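Local coordinates for peptide-binding protein (Photobacterium damsela subsp. piscicida, PDB 6SQX) that cleaves, as a secreted cysteine endopeptidase of the NlpC/P60 family, the peptidoglycan of potentially competing bacteria, at residues 208-212 against 213-217; 288-291 against 292-296. All blocks are in the same frame, centred on the assembly; numbering follows the deposited sequence.

Overall arrangement
Both contacts are local turns next to an outermost strand of a five-stranded antiparallel sheet. Contact 1 links strands 206-211 and 215-217, the two outermost strands of the SH3 sheet. Contact 2 lies on the way from strand 289-291 to helix 298-308. Strand 289-291 is outermost in a second sheet, probably SH3-like, having the same strand order. The contacts follow in series and do not touch. The centres of contact 1 and contact 2 are 27 Å apart; their nearest atoms are about 19 Å apart. Contact 2 is linked to the peptidase region through Ser333, on helix 326-334. That helix follows Cys324, found oxidised to cysteinesulfonic acid and probably the catalytic cysteine, as in this family.

Contact 1: residues 208-212 against 213-217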
loop_
_atom_site.group_PDB
_atom_site.type_symbol
_atom_site.label_atom_id
_atom_site.label_comp_id
_atom_site.label_asym_id
_atom_site.label_seq_id
_atom_site.Cartn_x
_atom_site.Cartn_y
_atom_site.Cartn_z
ATOM N N GLY A 208 11.007 -0.671 -8.478
ATOM C CA GLY A 208 10.438 -0.413 -9.787
ATOM C C GLY A 208 10.841 0.942 -10.336
ATOM O O GLY A 208 11.703 1.612 -9.794
ATOM N N TRP A 209 10.237 1.295 -11.468
ATOM C CA TRP A 209 10.654 2.449 -12.248
ATOM C C TRP A 209 9.753 3.650 -11.974
ATOM O O TRP A 209 8.521 3.518 -11.842
ATOM C CB TRP A 209 10.552 2.122 -13.741
ATOM C CG TRP A 209 11.464 0.976 -14.190
ATOM C CD1 TRP A 209 11.203 -0.362 -14.100
ATOM C CD2 TRP A 209 12.761 1.097 -14.786
ATOM N NE1 TRP A 209 12.277 -1.089 -14.587
ATOM C CE2 TRP A 209 13.231 -0.216 -15.039
ATOM C CE3 TRP A 209 13.560 2.182 -15.141
ATOM C CZ2 TRP A 209 14.474 -0.475 -15.632
ATOM C CZ3 TRP A 209 14.804 1.930 -15.714
ATOM C CH2 TRP A 209 15.238 0.612 -15.975
ATOM N N VAL A 210 10.362 4.832 -11.936
ATOM C CA VAL A 210 9.639 6.094 -11.731
ATOM C C VAL A 210 10.241 7.123 -12.670
ATOM O O VAL A 210 11.378 6.970 -13.123
ATOM C CB VAL A 210 9.775 6.609 -10.284
ATOM C CG1 VAL A 210 9.093 5.655 -9.272
ATOM C CG2 VAL A 210 11.271 6.869 -9.962
ATOM N N PRO A 211 9.520 8.197 -12.963
ATOM C CA PRO A 211 10.114 9.274 -13.763
ATOM C C PRO A 211 11.358 9.812 -13.078
ATOM O O PRO A 211 11.383 10.016 -11.862
ATOM C CB PRO A 211 9.012 10.341 -13.791
ATOM C CG PRO A 211 7.742 9.530 -13.570
ATOM C CD PRO A 211 8.130 8.495 -12.570
ATOM N N THR A 212 12.405 10.036 -13.877
ATOM C CA THR A 212 13.633 10.576 -13.307
ATOM C C THR A 212 13.388 11.904 -12.592
ATOM O O THR A 212 14.008 12.180 -11.556
ATOM C CB THR A 212 14.686 10.690 -14.395
ATOM O OG1 THR A 212 14.935 9.369 -14.903
ATOM C CG2 THR A 212 16.002 11.343 -13.875
ATOM N N SER A 213 12.462 12.717 -13.095
ATOM C CA SER A 213 12.178 13.992 -12.450
ATOM C C SER A 213 11.560 13.838 -11.065
ATOM O O SER A 213 11.455 14.826 -10.331
ATOM C CB SER A 213 11.250 14.820 -13.344
ATOM O OG SER A 213 10.040 14.121 -13.586
ATOM N N SER A 214 11.109 12.645 -10.690
ATOM C CA SER A 214 10.459 12.456 -9.398
ATOM C C SER A 214 11.436 12.070 -8.294
ATOM O O SER A 214 11.026 11.953 -7.134
ATOM C CB SER A 214 9.359 11.397 -9.503
ATOM O OG SER A 214 9.888 10.082 -9.403
ATOM N N ILE A 215 12.719 11.890 -8.622
ATOM C CA ILE A 215 13.704 11.460 -7.646
ATOM C C ILE A 215 14.964 12.318 -7.732
ATOM O O ILE A 215 15.193 13.031 -8.715
ATOM C CB ILE A 215 14.037 9.944 -7.796
ATOM C CG1 ILE A 215 14.443 9.520 -9.233
ATOM C CG2 ILE A 215 12.778 9.122 -7.452
ATOM C CD1 ILE A 215 15.843 9.878 -9.633
ATOM N N ALA A 216 15.762 12.262 -6.665
ATOM C CA ALA A 216 17.037 12.976 -6.626
ATOM C C ALA A 216 17.973 12.204 -5.711
ATOM O O ALA A 216 17.522 11.513 -4.804
ATOM C CB ALA A 216 16.817 14.392 -6.070
ATOM N N ASN A 217 19.285 12.290 -5.958
ATOM C CA ASN A 217 20.177 11.655 -4.999
ATOM C C ASN A 217 20.415 12.572 -3.809
ATOM O O ASN A 217 20.072 13.759 -3.826
ATOM C CB ASN A 217 21.499 11.143 -5.604
ATOM C CG ASN A 217 22.419 12.235 -6.035
ATOM O OD1 ASN A 217 22.006 13.219 -6.654
ATOM N ND2 ASN A 217 23.718 12.053 -5.743
#
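Val210, at the end of its strand, meets Ile215 across the 3-10 turn that joins the last two strands of an SH3 fold. Its CG2 methyl touches Ile215 CG2 at 3.7 Å, a small apolar contact in which the two side chains cross obliquely. Ala149 and Val151 of strand 149-152 also touch Val210.

Pro211 closes the first turn with its carbonyl. Pro211 O accepts Ser214 N at 2.9 Å, three residues on, as in a 3-10 helix. This N-H comes from well above the carbonyl plane. In the conformer described, one of two modelled for Ser214, the hydroxyl gives a second bond: Ser214 OG reaches Pro211 O at 2.9 Å, in the carbonyl plane. The two donors thus approach the oxygen from different directions. A chi1 of 83° swings OG back over the turn to make this possible. In this conformer Ser214 OG also lies 3.5 Å from Val210 CG2.

Thr212 repeats the pattern one residue later. Thr212 O accepts Ile215 N at 3.2 Å, with a nearly straight N-H angle of 168°. The Thr212 hydroxyl works elsewhere, bonding to Lys196 O and Thr199 OG1. Thr212 O and Ile215 O are both acceptors. Lys271 NZ bonds to Ile215 O and weakly to Thr212 O, so its charge probably eases their closeness. Ile215 bends back over the turn, leaving Ile215 CD1 3.5 Å from Thr212 O.

Contact 2: residues 288-291 against 292-296; sequences KFTT and WPMTP
Thr291 and Trp292 meet on the way from strand 289-291 to helix 298-308, and Thr290 reaches further along to Met294. Thr291 and Trp292 are consecutive, and the surface they bury on each other is mostly that of the shared peptide link. Thr291 is modelled in two conformers, so the place of its methyl is less certain.

In Trp292, CG anti to the backbone N (chi1 179°) places the indole among Leu231 and Thr233 of strand 230-234 and Phe60 of helix 50-64. There NE1 bonds to Ser333 O. Pro293 follows through a cis peptide bond. This folds the proline back over the indole, with Pro293 CG 3.8 Å above the centre of the Trp292 ring.

Thr290 touches Met294 with its methyl alone: Thr290 CG2 lies 3.7 Å from Met294 CE. The two side chains cross at about a right angle. The methionine runs extended as far as SD, and a bend at chi3 (-67°) then carries the methyl to the threonine. Asn300 and Gln304 of helix 298-308 also touch Met294.

No hydrogen bond crosses the turn; Thr291 O and Met294 N stay 3.8 Å apart. Cis geometry and extended backbone angles at Trp292 and Pro293 are those of a type VIb turn, with a proline stacked on the preceding aromatic ring.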
loop_
_atom_site.group_PDB
_atom_site.type_symbol
_atom_site.label_atom_id
_atom_site.label_comp_id
_atom_site.label_asym_id
_atom_site.label_seq_id
_atom_site.Cartn_x
_atom_site.Cartn_y
_atom_site.Cartn_z
ATOM N N LYS A 288 -2.041 21.093 7.292
ATOM C CA LYS A 288 -2.575 20.204 8.328
ATOM C C LYS A 288 -1.595 19.040 8.521
ATOM O O LYS A 288 -1.530 18.104 7.700
ATOM C CB LYS A 288 -3.960 19.690 7.966
ATOM C CG LYS A 288 -5.022 20.792 7.670
ATOM C CD LYS A 288 -5.400 20.634 6.161
ATOM C CE LYS A 288 -6.600 21.427 5.646
ATOM N NZ LYS A 288 -6.733 21.264 4.135
ATOM N N PHE A 289 -0.825 19.106 9.604
ATOM C CA PHE A 289 0.154 18.074 9.903
ATOM C C PHE A 289 0.390 18.040 11.399
ATOM O O PHE A 289 -0.046 18.935 12.134
ATOM C CB PHE A 289 1.481 18.225 9.113
ATOM C CG PHE A 289 2.191 19.554 9.292
ATOM C CD1 PHE A 289 2.911 19.835 10.452
ATOM C CD2 PHE A 289 2.171 20.497 8.270
ATOM C CE1 PHE A 289 3.582 21.067 10.609
ATOM C CE2 PHE A 289 2.830 21.721 8.404
ATOM C CZ PHE A 289 3.551 22.005 9.568
ATOM N N THR A 290 1.085 16.998 11.846
ATOM C CA THR A 290 1.372 16.820 13.257
ATOM C C THR A 290 2.715 16.116 13.419
ATOM O O THR A 290 3.182 15.436 12.512
ATOM C CB THR A 290 0.240 16.057 13.971
ATOM O OG1 THR A 290 0.334 16.249 15.390
ATOM C CG2 THR A 290 0.344 14.592 13.677
ATOM N N THR A 291 3.319 16.272 14.597
ATOM C CA THR A 291 4.599 15.614 14.835
ATOM C C THR A 291 4.469 14.108 14.648
ATOM O O THR A 291 3.521 13.481 15.134
ATOM C CB THR A 291 5.115 15.930 16.248
ATOM O OG1 THR A 291 5.323 17.345 16.384
ATOM C CG2 THR A 291 6.432 15.187 16.538
ATOM N N TRP A 292 5.432 13.528 13.943
ATOM C CA TRP A 292 5.465 12.109 13.636
ATOM C C TRP A 292 6.437 11.414 14.588
ATOM O O TRP A 292 7.463 11.997 14.945
ATOM C CB TRP A 292 5.936 11.939 12.187
ATOM C CG TRP A 292 6.024 10.512 11.768
ATOM C CD1 TRP A 292 5.049 9.773 11.161
ATOM C CD2 TRP A 292 7.161 9.653 11.905
ATOM N NE1 TRP A 292 5.492 8.484 10.955
ATOM C CE2 TRP A 292 6.790 8.394 11.402
ATOM C CE3 TRP A 292 8.442 9.825 12.440
ATOM C CZ2 TRP A 292 7.680 7.310 11.370
ATOM C CZ3 TRP A 292 9.308 8.736 12.452
ATOM C CH2 TRP A 292 8.923 7.500 11.913
ATOM N N PRO A 293 6.168 10.173 15.048
ATOM C CA PRO A 293 4.934 9.421 14.769
ATOM C C PRO A 293 3.730 9.949 15.522
ATOM O O PRO A 293 3.845 10.429 16.658
ATOM C CB PRO A 293 5.247 8.017 15.287
ATOM C CG PRO A 293 6.738 7.969 15.440
ATOM C CD PRO A 293 7.143 9.346 15.803
ATOM N N MET A 294 2.569 9.850 14.879
ATOM C CA MET A 294 1.345 10.245 15.546
ATOM C C MET A 294 1.093 9.302 16.728
ATOM O O MET A 294 1.377 8.103 16.660
ATOM C CB MET A 294 0.207 10.140 14.537
ATOM C CG MET A 294 -1.160 10.452 15.070
ATOM S SD MET A 294 -2.446 10.463 13.775
ATOM C CE MET A 294 -1.972 11.876 12.805
ATOM N N THR A 295 0.531 9.836 17.802
ATOM C CA THR A 295 0.275 9.016 18.972
ATOM C C THR A 295 -0.758 7.938 18.647
ATOM O O THR A 295 -1.781 8.237 18.011
ATOM C CB THR A 295 -0.261 9.918 20.081
ATOM O OG1 THR A 295 0.740 10.888 20.416
ATOM C CG2 THR A 295 -0.594 9.116 21.313
ATOM N N PRO A 296 -0.523 6.653 19.053
ATOM C CA PRO A 296 -1.390 5.540 18.654
ATOM C C PRO A 296 -2.625 5.390 19.546
ATOM O O PRO A 296 -2.882 4.330 20.122
ATOM C CB PRO A 296 -0.451 4.334 18.735
ATOM C CG PRO A 296 0.403 4.666 19.946
ATOM C CD PRO A 296 0.670 6.182 19.790
#